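Beta-lactamase (Klebsiella pneumoniae, PDB 6HUH) probably hydrolyses the beta-lactam ring of antibiotics to give a substituted beta-amino acid, as a class D beta-lactamase that confers antibiotic resistance. Local coordinates at residues C26-D31 with G41-Q46; G65-E70 with T92-W97; P73-K78 with I103-R108; R130-N135 with S149-S154; I216-G221 with I231-V236. One frame throughout, in Å; residues are numbered along the deposited sequence.

Contact 1: C26-D31 with G41-Q46; sequences CMLFAD and GDCASQ
Cys43 holds its SG beside its own backbone N and anti to the carbonyl carbon (chi1 -68°), and Cys26 has an intermediate chi1 of 148°; together these torsions turn both SG atoms into the gap between strand 26-30 and the loop 41-46. They form the disulfide of this protein. In the model SG of Cys26 and SG of Cys43 are 2.6 Å apart, longer than a usual disulfide bond, and the detailed geometry of the bridge is doubtful. Leu28 packs beside it, with CD1 3.8 Å from CB of Cys43. CB of Cys26 meanwhile rests against the backbone of Asp42, 3.8 Å from its C atom. No hydrogen bond joins the two segments; the antiparallel pair of Cys26 with Gly41 is non-hydrogen-bonded, with CA atoms 4.4 Å apart. Beyond it the chain bends in an inverse gamma turn centred on Asp42, whose OD1 accepts from OG of Ser45 at 2.7 Å on the syn side, bracing the loop from within. The disulfide thus ties the first strand to the exit of the second. Pro155 and Ala159 of helix 155-166 touch Cys26 and Leu28, whereas Met27 and Phe29 pack on helix 245-264, and strand 228-238 continues the sheet alongside strand 26-30.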
# COMPACT_ATOMS: atom_id res chain seq x y z
N CYS A 26 -19.66 -20.74 -5.72
CA CYS A 26 -20.40 -19.95 -6.71
C CYS A 26 -19.55 -18.90 -7.49
O CYS A 26 -18.79 -18.17 -6.86
CB CYS A 26 -21.59 -19.28 -6.03
SG CYS A 26 -22.05 -17.67 -6.70
N MET A 27 -19.72 -18.80 -8.85
CA MET A 27 -19.12 -17.72 -9.65
C MET A 27 -20.19 -16.93 -10.40
O MET A 27 -20.76 -17.39 -11.38
CB MET A 27 -17.95 -18.07 -10.56
CG MET A 27 -16.97 -16.89 -10.60
SD MET A 27 -15.51 -16.86 -11.68
CE MET A 27 -14.57 -18.36 -11.07
N LEU A 28 -20.44 -15.73 -9.91
CA LEU A 28 -21.44 -14.81 -10.43
C LEU A 28 -20.83 -13.59 -11.10
O LEU A 28 -19.98 -12.92 -10.50
CB LEU A 28 -22.32 -14.35 -9.24
CG LEU A 28 -23.59 -13.60 -9.59
CD1 LEU A 28 -24.72 -14.04 -8.73
CD2 LEU A 28 -23.40 -12.09 -9.53
N PHE A 29 -21.31 -13.25 -12.30
CA PHE A 29 -20.90 -12.02 -13.02
C PHE A 29 -22.14 -11.14 -13.28
O PHE A 29 -23.11 -11.62 -13.91
CB PHE A 29 -20.12 -12.30 -14.31
CG PHE A 29 -18.80 -13.01 -14.14
CD1 PHE A 29 -17.67 -12.33 -13.72
CD2 PHE A 29 -18.68 -14.37 -14.43
CE1 PHE A 29 -16.45 -13.00 -13.55
CE2 PHE A 29 -17.45 -15.03 -14.28
CZ PHE A 29 -16.34 -14.34 -13.86
N ALA A 30 -22.13 -9.90 -12.76
CA ALA A 30 -23.23 -8.95 -12.91
C ALA A 30 -22.82 -7.70 -13.70
O ALA A 30 -21.63 -7.40 -13.80
CB ALA A 30 -23.80 -8.57 -11.55
N ASP A 31 -23.81 -6.96 -14.26
CA ASP A 31 -23.55 -5.71 -15.00
C ASP A 31 -23.38 -4.51 -14.05
O ASP A 31 -23.21 -4.70 -12.85
CB ASP A 31 -24.63 -5.44 -16.08
CG ASP A 31 -26.07 -5.41 -15.60
OD1 ASP A 31 -26.38 -4.60 -14.70
OD2 ASP A 31 -26.90 -6.13 -16.20
N GLY A 41 -23.66 -22.08 -9.47
CA GLY A 41 -23.54 -22.67 -8.15
C GLY A 41 -24.57 -22.08 -7.20
O GLY A 41 -25.64 -21.64 -7.64
N ASP A 42 -24.23 -22.02 -5.89
CA ASP A 42 -25.12 -21.51 -4.85
C ASP A 42 -25.05 -19.99 -4.69
O ASP A 42 -24.56 -19.46 -3.68
CB ASP A 42 -24.88 -22.25 -3.52
CG ASP A 42 -26.09 -22.30 -2.62
OD1 ASP A 42 -27.09 -21.58 -2.92
OD2 ASP A 42 -26.04 -23.03 -1.61
N CYS A 43 -25.63 -19.29 -5.68
CA CYS A 43 -25.64 -17.83 -5.79
C CYS A 43 -26.73 -17.13 -4.97
O CYS A 43 -26.65 -15.91 -4.83
CB CYS A 43 -25.70 -17.42 -7.26
SG CYS A 43 -24.18 -17.81 -8.20
N ALA A 44 -27.70 -17.88 -4.41
CA ALA A 44 -28.83 -17.36 -3.64
C ALA A 44 -28.79 -17.63 -2.14
O ALA A 44 -29.50 -16.96 -1.39
CB ALA A 44 -30.13 -17.87 -4.22
N SER A 45 -27.95 -18.57 -1.68
CA SER A 45 -27.81 -18.84 -0.24
C SER A 45 -27.03 -17.75 0.47
O SER A 45 -26.03 -17.27 -0.04
CB SER A 45 -27.16 -20.19 0.01
OG SER A 45 -28.04 -21.22 -0.39
N GLN A 46 -27.49 -17.39 1.67
CA GLN A 46 -26.86 -16.37 2.51
C GLN A 46 -25.65 -16.94 3.23
O GLN A 46 -25.77 -18.00 3.87
CB GLN A 46 -27.87 -15.81 3.53
CG GLN A 46 -29.09 -15.11 2.93
CD GLN A 46 -29.70 -14.13 3.90
OE1 GLN A 46 -29.78 -12.92 3.62
NE2 GLN A 46 -30.15 -14.63 5.05

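Contact 2: G65-E70 with T92-W97; sequences GFLVDE and TTPSRW
Leu67 reaches over to two residues of helix 94-99 with its two methyl branches: CD1 lies 3.7 Å from CZ3 of Trp97, and CD2 lies 4.0 Å from CG of Pro94. With CG of Leu67 anti to the carbonyl carbon (chi1 -56°), the leucine and tryptophan side chains cross at about a right angle, whereas the leucine slides past the proline ring in the opposite direction. Polar contact comes at the start of the helix, where Thr93 occupies the N-cap position. Here Ser95 N donates to Glu70 O at 3.2 Å, arriving in the carbonyl plane on a lone pair, though the bond is bent to 136° at the hydrogen. Trp97 NE1 bonds to Ser106 OG, and the Trp97 side chain is about 8 Å from that of Ser51, the predicted acylated serine. One bent bond to a main-chain carbonyl and apolar packing therefore tie the loop to the start of helix 94-99; the Glu70 carboxylate, bonded to Asn182 and His179, adds no salt bridge across the contact.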
# COMPACT_ATOMS: atom_id res chain seq x y z
N GLY A 65 -16.73 10.48 8.43
CA GLY A 65 -15.52 11.25 8.70
C GLY A 65 -14.51 10.57 9.59
O GLY A 65 -13.49 11.17 9.92
N PHE A 66 -14.78 9.30 10.00
CA PHE A 66 -13.87 8.52 10.82
C PHE A 66 -12.58 8.28 10.04
O PHE A 66 -11.48 8.39 10.60
CB PHE A 66 -14.47 7.17 11.20
CG PHE A 66 -13.53 6.41 12.12
CD1 PHE A 66 -13.34 6.82 13.43
CD2 PHE A 66 -12.79 5.34 11.65
CE1 PHE A 66 -12.48 6.13 14.28
CE2 PHE A 66 -11.90 4.67 12.50
CZ PHE A 66 -11.76 5.07 13.81
N LEU A 67 -12.73 7.89 8.77
CA LEU A 67 -11.62 7.65 7.86
C LEU A 67 -11.45 8.91 7.06
O LEU A 67 -12.44 9.49 6.59
CB LEU A 67 -11.90 6.44 6.96
CG LEU A 67 -12.24 5.12 7.65
CD1 LEU A 67 -12.71 4.12 6.65
CD2 LEU A 67 -11.07 4.59 8.49
N VAL A 68 -10.20 9.40 6.98
CA VAL A 68 -9.87 10.67 6.32
C VAL A 68 -9.58 10.43 4.86
O VAL A 68 -10.20 11.06 3.99
CB VAL A 68 -8.72 11.41 7.05
CG1 VAL A 68 -8.31 12.68 6.31
CG2 VAL A 68 -9.09 11.71 8.49
N ASP A 69 -8.60 9.54 4.60
CA ASP A 69 -8.15 9.11 3.27
C ASP A 69 -7.52 7.73 3.37
O ASP A 69 -7.87 6.98 4.26
CB ASP A 69 -7.22 10.16 2.60
CG ASP A 69 -6.03 10.63 3.40
OD1 ASP A 69 -5.48 9.83 4.19
OD2 ASP A 69 -5.60 11.78 3.20
N GLU A 70 -6.60 7.41 2.49
CA GLU A 70 -5.95 6.11 2.40
C GLU A 70 -4.87 5.93 3.47
O GLU A 70 -4.54 4.81 3.85
CB GLU A 70 -5.36 5.92 0.99
CG GLU A 70 -6.38 6.01 -0.15
CD GLU A 70 -6.86 7.38 -0.58
OE1 GLU A 70 -6.36 8.41 -0.05
OE2 GLU A 70 -7.76 7.44 -1.45
N THR A 92 -2.13 0.48 11.84
CA THR A 92 -2.76 0.28 10.55
C THR A 92 -3.45 1.56 10.06
O THR A 92 -3.89 2.38 10.85
CB THR A 92 -3.67 -0.97 10.53
OG1 THR A 92 -4.69 -0.79 11.49
CG2 THR A 92 -2.91 -2.27 10.84
N THR A 93 -3.44 1.74 8.75
CA THR A 93 -4.04 2.85 8.01
C THR A 93 -5.22 2.24 7.21
O THR A 93 -5.29 1.01 7.14
CB THR A 93 -2.99 3.51 7.08
OG1 THR A 93 -2.67 2.65 5.99
CG2 THR A 93 -1.72 3.88 7.79
N PRO A 94 -6.14 3.02 6.57
CA PRO A 94 -7.25 2.38 5.83
C PRO A 94 -6.80 1.50 4.65
O PRO A 94 -7.52 0.60 4.25
CB PRO A 94 -8.10 3.57 5.38
CG PRO A 94 -7.75 4.67 6.33
CD PRO A 94 -6.29 4.49 6.57
N SER A 95 -5.59 1.76 4.11
CA SER A 95 -4.97 1.04 2.99
C SER A 95 -4.47 -0.34 3.46
O SER A 95 -4.64 -1.34 2.76
CB SER A 95 -3.82 1.87 2.41
OG SER A 95 -3.25 1.26 1.26
N ARG A 96 -3.84 -0.36 4.64
CA ARG A 96 -3.29 -1.53 5.32
C ARG A 96 -4.44 -2.37 5.93
O ARG A 96 -4.30 -3.58 6.06
CB ARG A 96 -2.29 -1.06 6.40
CG ARG A 96 -1.56 -2.19 7.09
CD ARG A 96 -0.47 -1.68 8.00
NE ARG A 96 0.04 -2.74 8.87
CZ ARG A 96 1.08 -3.51 8.57
NH1 ARG A 96 1.72 -3.36 7.42
NH2 ARG A 96 1.49 -4.45 9.42
N TRP A 97 -5.57 -1.72 6.29
CA TRP A 97 -6.80 -2.30 6.85
C TRP A 97 -7.40 -3.27 5.86
O TRP A 97 -7.64 -4.42 6.19
CB TRP A 97 -7.79 -1.17 7.10
CG TRP A 97 -9.17 -1.55 7.54
CD1 TRP A 97 -9.50 -2.44 8.52
CD2 TRP A 97 -10.38 -0.88 7.18
NE1 TRP A 97 -10.85 -2.43 8.73
CE2 TRP A 97 -11.42 -1.48 7.92
CE3 TRP A 97 -10.70 0.13 6.25
CZ2 TRP A 97 -12.76 -1.09 7.77
CZ3 TRP A 97 -12.02 0.51 6.10
CH2 TRP A 97 -13.04 -0.09 6.86

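Contact 3: P73-K78 with I103-R108; sequences PALPFK and IWYSQR
Two hydrogen bonds reach carbonyls of the 73-78 loop: Tyr105 OH donates to Pro73 O at 2.8 Å, and Arg108 NH2 to Pro76 O at 2.8 Å, near the guanidinium plane. Water 1 doubles the second link, accepting from Arg108 NE at 2.7 Å and donating to the same Pro76 O. Aromatic contact is made by Phe77, whose edge faces the Trp104 indole in an offset edge-to-face pair (five-membered ring centroid at 5.2 Å, planes at 64°). A Trp104 chi1 of 62°, with CG between backbone N and carbonyl carbon, turns the indole to the loop. CA of Phe77 also adds a CH-pi contact over the six-membered ring, while CB of Tyr105 lies over the opposite face, near its rim. Among apolar contacts, the Leu75 and Tyr105 side chains cross at about a right angle, CG 3.7 Å from CE2. The Lys78 chain passes over one face of the guanidinium, and the closeness of its ammonium is probably offset by Asp81, which forms a salt bridge with Arg108 NH2. The loop is thereby fastened along helix 103-113, whose Tyr105 ring meets Trp97 of helix 94-99 and whose Ser106 bonds to the carboxylated lysine at position 54.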
# COMPACT_ATOMS: atom_id res chain seq x y z
N PRO A 73 -7.05 7.70 9.31
CA PRO A 73 -6.14 7.72 10.47
C PRO A 73 -5.22 6.49 10.59
O PRO A 73 -5.59 5.39 10.19
CB PRO A 73 -7.10 7.83 11.64
CG PRO A 73 -8.31 7.02 11.18
CD PRO A 73 -8.40 7.21 9.69
N ALA A 74 -4.02 6.69 11.13
CA ALA A 74 -3.07 5.61 11.37
C ALA A 74 -3.26 5.21 12.84
O ALA A 74 -2.65 5.81 13.74
CB ALA A 74 -1.65 6.08 11.10
N LEU A 75 -4.18 4.28 13.09
CA LEU A 75 -4.48 3.87 14.47
C LEU A 75 -3.51 2.81 15.02
O LEU A 75 -3.22 1.84 14.33
CB LEU A 75 -5.95 3.42 14.62
CG LEU A 75 -7.07 4.36 14.12
CD1 LEU A 75 -8.43 3.73 14.32
CD2 LEU A 75 -7.04 5.73 14.83
N PRO A 76 -2.98 2.97 16.26
CA PRO A 76 -2.06 1.96 16.80
C PRO A 76 -2.75 0.71 17.36
O PRO A 76 -3.88 0.78 17.86
CB PRO A 76 -1.34 2.71 17.91
CG PRO A 76 -2.35 3.68 18.42
CD PRO A 76 -3.17 4.09 17.22
N PHE A 77 -2.03 -0.42 17.34
CA PHE A 77 -2.49 -1.69 17.93
C PHE A 77 -2.41 -1.55 19.46
O PHE A 77 -1.44 -0.98 19.97
CB PHE A 77 -1.57 -2.83 17.45
CG PHE A 77 -1.85 -4.17 18.08
CD1 PHE A 77 -2.85 -5.01 17.59
CD2 PHE A 77 -1.08 -4.63 19.15
CE1 PHE A 77 -3.09 -6.26 18.16
CE2 PHE A 77 -1.33 -5.88 19.73
CZ PHE A 77 -2.33 -6.68 19.23
N LYS A 78 -3.40 -2.06 20.19
CA LYS A 78 -3.40 -1.99 21.66
C LYS A 78 -3.50 -3.39 22.26
O LYS A 78 -4.10 -4.26 21.64
CB LYS A 78 -4.58 -1.14 22.16
CG LYS A 78 -4.56 0.34 21.79
CD LYS A 78 -5.86 1.01 22.25
CE LYS A 78 -6.15 2.32 21.57
NZ LYS A 78 -7.57 2.71 21.76
N ILE A 103 -9.17 -6.75 11.58
CA ILE A 103 -10.48 -6.73 12.21
C ILE A 103 -10.58 -5.71 13.33
O ILE A 103 -11.64 -5.09 13.45
CB ILE A 103 -10.97 -8.13 12.65
CG1 ILE A 103 -10.19 -8.66 13.86
CG2 ILE A 103 -10.96 -9.13 11.47
CD1 ILE A 103 -10.83 -9.85 14.54
N TRP A 104 -9.50 -5.50 14.11
CA TRP A 104 -9.52 -4.54 15.22
C TRP A 104 -9.74 -3.10 14.75
O TRP A 104 -10.37 -2.33 15.46
CB TRP A 104 -8.32 -4.67 16.15
CG TRP A 104 -6.96 -4.42 15.57
CD1 TRP A 104 -5.99 -5.35 15.37
CD2 TRP A 104 -6.32 -3.13 15.37
NE1 TRP A 104 -4.81 -4.75 14.99
CE2 TRP A 104 -4.99 -3.39 14.96
CE3 TRP A 104 -6.75 -1.80 15.46
CZ2 TRP A 104 -4.11 -2.36 14.60
CZ3 TRP A 104 -5.87 -0.78 15.10
CH2 TRP A 104 -4.57 -1.07 14.69
N TYR A 105 -9.29 -2.77 13.53
CA TYR A 105 -9.45 -1.45 12.92
C TYR A 105 -10.92 -1.24 12.50
O TYR A 105 -11.40 -0.11 12.48
CB TYR A 105 -8.49 -1.30 11.74
CG TYR A 105 -8.34 0.11 11.22
CD1 TYR A 105 -9.19 0.59 10.22
CD2 TYR A 105 -7.32 0.94 11.67
CE1 TYR A 105 -9.06 1.89 9.73
CE2 TYR A 105 -7.15 2.22 11.15
CZ TYR A 105 -8.04 2.70 10.19
OH TYR A 105 -7.91 3.98 9.71
N SER A 106 -11.64 -2.34 12.22
CA SER A 106 -13.05 -2.27 11.86
C SER A 106 -13.88 -2.01 13.11
O SER A 106 -14.86 -1.26 13.04
CB SER A 106 -13.51 -3.55 11.19
OG SER A 106 -12.92 -3.71 9.91
N GLN A 107 -13.48 -2.64 14.26
CA GLN A 107 -14.12 -2.49 15.58
C GLN A 107 -13.92 -1.07 16.09
O GLN A 107 -14.84 -0.51 16.67
CB GLN A 107 -13.57 -3.49 16.60
CG GLN A 107 -13.55 -4.94 16.11
CD GLN A 107 -13.25 -5.93 17.20
OE1 GLN A 107 -12.33 -5.76 18.02
NE2 GLN A 107 -13.99 -7.02 17.21
N ARG A 108 -12.74 -0.47 15.83
CA ARG A 108 -12.43 0.92 16.20
C ARG A 108 -13.40 1.87 15.52
O ARG A 108 -13.88 2.81 16.15
CB ARG A 108 -11.01 1.31 15.78
CG ARG A 108 -9.91 0.59 16.52
CD ARG A 108 -9.58 1.19 17.86
NE ARG A 108 -8.17 1.00 18.13
CZ ARG A 108 -7.64 -0.06 18.72
NH1 ARG A 108 -8.43 -1.04 19.16
NH2 ARG A 108 -6.33 -0.16 18.89
O HOH W 1 -6.00 2.65 18.22

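Contact 4: R130-N135 with S149-S154; sequences RDLSGN and SSLAIS
The Tyr-Gly-Asn motif of class D beta-lactamases, here Tyr127 to Asn129, immediately precedes the loop 130-135, which folds into an Asx turn at Asp131 and meets Ser150 of the loop 149-154. Ser150 OG works in two directions. It donates to Asp131 O at 2.7 Å, coming from above the carbonyl plane rather than onto a lone pair, and it accepts a weak bond from Gly134 N at 3.0 Å. Its chi1 of 63° sets the hydroxyl between the backbone N and the carbonyl carbon, inside the bend of the opposite loop. That bend is held by Asp131 OD1, which receives both Ser133 N at 3.1 Å and Ser133 OG at 2.7 Å, the hydroxyl on the syn side. Asn129 bonds to both loops, its OD1 accepting from Asp131 N and its ND2 donating to Ser150 O. Apolar packing follows where the Leu132 and Leu151 side chains run alongside each other in the same direction, CD2 to CD2 3.9 Å; Leu132 goes on to helix 115-124, and Leu151 also touches Phe53. At the far end Ser149, whose OG is shared between Gln144 O and Ala145 O, meets Asn135, which bonds through ND2 to Asp140. There the carbonyl oxygen of the amide, Asn135 OD1, rests 3.4 Å from CB of Ser149.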
# COMPACT_ATOMS: atom_id res chain seq x y z
N ARG A 130 -29.24 -7.98 7.13
CA ARG A 130 -29.19 -6.78 7.96
C ARG A 130 -29.16 -7.09 9.50
O ARG A 130 -29.25 -6.17 10.34
CB ARG A 130 -30.33 -5.80 7.58
CG ARG A 130 -30.47 -5.56 6.07
CD ARG A 130 -31.32 -4.35 5.74
NE ARG A 130 -32.75 -4.67 5.67
CZ ARG A 130 -33.70 -3.82 5.29
NH1 ARG A 130 -33.38 -2.58 4.92
NH2 ARG A 130 -34.97 -4.21 5.26
N ASP A 131 -28.96 -8.38 9.87
CA ASP A 131 -28.92 -8.79 11.27
C ASP A 131 -27.59 -8.47 11.94
O ASP A 131 -26.58 -9.12 11.66
CB ASP A 131 -29.26 -10.28 11.43
CG ASP A 131 -29.79 -10.63 12.80
OD1 ASP A 131 -29.34 -10.01 13.79
OD2 ASP A 131 -30.67 -11.52 12.88
N LEU A 132 -27.58 -7.47 12.82
CA LEU A 132 -26.35 -7.09 13.52
C LEU A 132 -26.46 -7.34 15.03
O LEU A 132 -25.85 -6.63 15.82
CB LEU A 132 -25.94 -5.62 13.22
CG LEU A 132 -26.14 -5.11 11.79
CD1 LEU A 132 -26.13 -3.63 11.75
CD2 LEU A 132 -25.09 -5.67 10.83
N SER A 133 -27.24 -8.37 15.42
CA SER A 133 -27.44 -8.73 16.82
C SER A 133 -26.24 -9.46 17.41
O SER A 133 -26.05 -9.44 18.63
CB SER A 133 -28.72 -9.53 17.00
OG SER A 133 -28.68 -10.74 16.26
N GLY A 134 -25.44 -10.06 16.54
CA GLY A 134 -24.24 -10.81 16.89
C GLY A 134 -24.51 -12.21 17.42
O GLY A 134 -25.49 -12.86 17.05
N ASN A 135 -23.61 -12.66 18.31
CA ASN A 135 -23.65 -13.98 18.94
C ASN A 135 -24.77 -14.03 19.99
O ASN A 135 -25.09 -12.99 20.56
CB ASN A 135 -22.29 -14.31 19.58
CG ASN A 135 -21.13 -14.08 18.64
OD1 ASN A 135 -20.98 -14.75 17.61
ND2 ASN A 135 -20.32 -13.09 18.95
N SER A 149 -21.23 -14.66 12.33
CA SER A 149 -22.32 -14.69 13.31
C SER A 149 -23.71 -14.35 12.70
O SER A 149 -24.14 -15.03 11.77
CB SER A 149 -21.98 -13.82 14.52
OG SER A 149 -21.90 -12.45 14.19
N SER A 150 -24.39 -13.30 13.23
CA SER A 150 -25.71 -12.83 12.84
C SER A 150 -25.84 -12.44 11.39
O SER A 150 -26.72 -12.96 10.71
CB SER A 150 -26.16 -11.68 13.74
OG SER A 150 -25.30 -10.56 13.59
N LEU A 151 -24.99 -11.52 10.92
CA LEU A 151 -25.00 -11.02 9.54
C LEU A 151 -24.64 -12.11 8.52
O LEU A 151 -23.79 -12.98 8.79
CB LEU A 151 -24.10 -9.77 9.40
CG LEU A 151 -24.26 -8.90 8.13
CD1 LEU A 151 -25.67 -8.31 7.99
CD2 LEU A 151 -23.27 -7.79 8.13
N ALA A 152 -25.35 -12.09 7.37
CA ALA A 152 -25.21 -13.02 6.26
C ALA A 152 -25.68 -12.37 4.95
O ALA A 152 -26.71 -11.70 4.90
CB ALA A 152 -26.01 -14.30 6.53
N ILE A 153 -24.90 -12.55 3.90
CA ILE A 153 -25.22 -12.02 2.58
C ILE A 153 -25.08 -13.12 1.51
O ILE A 153 -24.17 -13.97 1.58
CB ILE A 153 -24.43 -10.71 2.25
CG1 ILE A 153 -25.00 -9.97 1.00
CG2 ILE A 153 -22.91 -10.96 2.13
CD1 ILE A 153 -24.70 -8.47 0.93
N SER A 154 -26.01 -13.14 0.55
CA SER A 154 -25.96 -14.08 -0.55
C SER A 154 -25.13 -13.47 -1.72
O SER A 154 -25.08 -12.22 -1.86
CB SER A 154 -27.37 -14.47 -0.98
OG SER A 154 -27.71 -13.88 -2.22

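Contact 5: I216-G221 with I231-V236; sequences IGWFVG and IFVHTV
Trp218 and Thr235 sit side by side on one face of the antiparallel hairpin formed by strands 215-225 and 228-238, in the middle of the sheet of this class D beta-lactamase. CG2 of Thr235 lies over the indole, 3.9 Å from the centroid of the six-membered ring and 14° from its normal, a CH-pi contact. CG1 of Val233 instead meets the indole edge in its plane, 3.6 Å from CZ3 of Trp218, and the same methyl touches CG1 of Val220 at 3.6 Å. Gln158 and Pro155 of helix 155-166 pack on Trp218, Val220 and Val233. NE1 of Trp218 donates to Pro48 O, and its side chain lies about 8 Å from that of Ser51.

On the other face the rings of Phe219 and Phe232 are nearly parallel but slid apart, centroids 5.5 Å apart with planes at 25°, so they meet at their borders and hardly overlap. Phe232 holds CG between its backbone N and carbonyl carbon (chi1 59°), which lays its ring over Gly221; CA of Gly221 makes a CH-pi contact at 4.1 Å from the ring centroid. Val253 of helix 245-264 packs on both phenyl rings. His234, on this face too, bonds to Cys26 O and Glu252. The backbone closes each end of the ladder, with Gly217 N donating to Val236 O at 2.8 Å and Phe232 N to Gly221 O at 2.9 Å.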
# COMPACT_ATOMS: atom_id res chain seq x y z
N ILE A 216 -15.35 -20.43 3.78
CA ILE A 216 -15.98 -19.70 2.68
C ILE A 216 -14.99 -18.63 2.23
O ILE A 216 -14.66 -17.72 3.00
CB ILE A 216 -17.38 -19.07 2.96
CG1 ILE A 216 -18.38 -20.11 3.49
CG2 ILE A 216 -17.92 -18.35 1.70
CD1 ILE A 216 -19.35 -19.57 4.49
N GLY A 217 -14.52 -18.78 1.01
CA GLY A 217 -13.62 -17.81 0.41
C GLY A 217 -14.44 -16.82 -0.37
O GLY A 217 -15.44 -17.19 -0.97
N TRP A 218 -14.10 -15.57 -0.31
CA TRP A 218 -14.86 -14.60 -1.06
C TRP A 218 -13.92 -13.72 -1.89
O TRP A 218 -12.91 -13.26 -1.37
CB TRP A 218 -15.62 -13.64 -0.12
CG TRP A 218 -16.88 -14.07 0.57
CD1 TRP A 218 -16.99 -14.45 1.88
CD2 TRP A 218 -18.22 -13.80 0.12
NE1 TRP A 218 -18.32 -14.55 2.24
CE2 TRP A 218 -19.09 -14.16 1.18
CE3 TRP A 218 -18.78 -13.36 -1.09
CZ2 TRP A 218 -20.48 -14.11 1.05
CZ3 TRP A 218 -20.15 -13.30 -1.22
CH2 TRP A 218 -20.99 -13.67 -0.15
N PHE A 219 -14.26 -13.45 -3.14
CA PHE A 219 -13.60 -12.45 -3.96
C PHE A 219 -14.65 -11.65 -4.71
O PHE A 219 -15.20 -12.10 -5.72
CB PHE A 219 -12.45 -12.93 -4.84
CG PHE A 219 -11.69 -11.71 -5.29
CD1 PHE A 219 -11.04 -10.89 -4.37
CD2 PHE A 219 -11.70 -11.32 -6.62
CE1 PHE A 219 -10.40 -9.72 -4.77
CE2 PHE A 219 -11.02 -10.16 -7.03
CZ PHE A 219 -10.39 -9.37 -6.10
N VAL A 220 -14.99 -10.49 -4.13
CA VAL A 220 -16.05 -9.60 -4.59
C VAL A 220 -15.48 -8.31 -5.03
O VAL A 220 -14.46 -7.90 -4.49
CB VAL A 220 -17.18 -9.43 -3.53
CG1 VAL A 220 -17.77 -10.77 -3.17
CG2 VAL A 220 -16.69 -8.73 -2.28
N GLY A 221 -16.10 -7.69 -6.03
CA GLY A 221 -15.60 -6.42 -6.56
C GLY A 221 -16.08 -6.09 -7.95
O GLY A 221 -17.01 -6.70 -8.46
N ILE A 231 -19.59 -5.98 -12.26
CA ILE A 231 -19.54 -6.55 -10.91
C ILE A 231 -19.16 -8.05 -11.05
O ILE A 231 -19.38 -8.65 -12.10
CB ILE A 231 -20.89 -6.39 -10.16
CG1 ILE A 231 -21.48 -4.95 -10.22
CG2 ILE A 231 -20.81 -6.90 -8.73
CD1 ILE A 231 -20.74 -3.86 -9.65
N PHE A 232 -18.59 -8.65 -9.99
CA PHE A 232 -18.22 -10.07 -9.92
C PHE A 232 -18.19 -10.51 -8.46
O PHE A 232 -17.75 -9.76 -7.59
CB PHE A 232 -16.89 -10.38 -10.64
CG PHE A 232 -15.70 -9.62 -10.12
CD1 PHE A 232 -15.06 -10.01 -8.95
CD2 PHE A 232 -15.20 -8.53 -10.81
CE1 PHE A 232 -14.00 -9.26 -8.42
CE2 PHE A 232 -14.10 -7.81 -10.31
CZ PHE A 232 -13.52 -8.17 -9.11
N VAL A 233 -18.72 -11.70 -8.19
CA VAL A 233 -18.80 -12.28 -6.86
C VAL A 233 -18.40 -13.74 -7.00
O VAL A 233 -18.91 -14.43 -7.89
CB VAL A 233 -20.22 -12.14 -6.22
CG1 VAL A 233 -20.25 -12.71 -4.81
CG2 VAL A 233 -20.70 -10.69 -6.20
N HIS A 234 -17.48 -14.22 -6.15
CA HIS A 234 -17.06 -15.62 -6.19
C HIS A 234 -16.84 -16.21 -4.80
O HIS A 234 -16.22 -15.57 -3.96
CB HIS A 234 -15.84 -15.82 -7.10
CG HIS A 234 -15.37 -17.24 -7.26
ND1 HIS A 234 -16.22 -18.23 -7.68
CD2 HIS A 234 -14.13 -17.76 -7.10
CE1 HIS A 234 -15.49 -19.33 -7.74
NE2 HIS A 234 -14.22 -19.09 -7.41
N THR A 235 -17.35 -17.43 -4.56
CA THR A 235 -17.17 -18.14 -3.29
C THR A 235 -16.44 -19.45 -3.48
O THR A 235 -16.62 -20.11 -4.50
CB THR A 235 -18.45 -18.35 -2.51
OG1 THR A 235 -19.35 -19.10 -3.31
CG2 THR A 235 -19.09 -17.05 -2.05
N VAL A 236 -15.62 -19.82 -2.49
CA VAL A 236 -14.89 -21.08 -2.50
C VAL A 236 -15.27 -21.79 -1.21
O VAL A 236 -15.00 -21.28 -0.12
CB VAL A 236 -13.36 -20.90 -2.61
CG1 VAL A 236 -12.63 -22.22 -2.35
CG2 VAL A 236 -12.97 -20.33 -3.95

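Contacts 1 and 5 are the buried ones and belong to the same sheet, through the neighbouring strands 26-30 and 228-238. One relies on a disulfide, the other on a backbone ladder with apolar and aromatic side chains packed on both faces. Contacts 2 and 3, partly buried and on the other side of the chain's centre, alternate along the chain and touch, linking a long loop to two successive helices by hydrogen bonds to loop carbonyls and by aromatic packing. Contact 4, also partly buried, is dominated by serine, aspartate and backbone polar groups; its Ser154 packs on contact 1 and its Ile153 on Trp218 of contact 5.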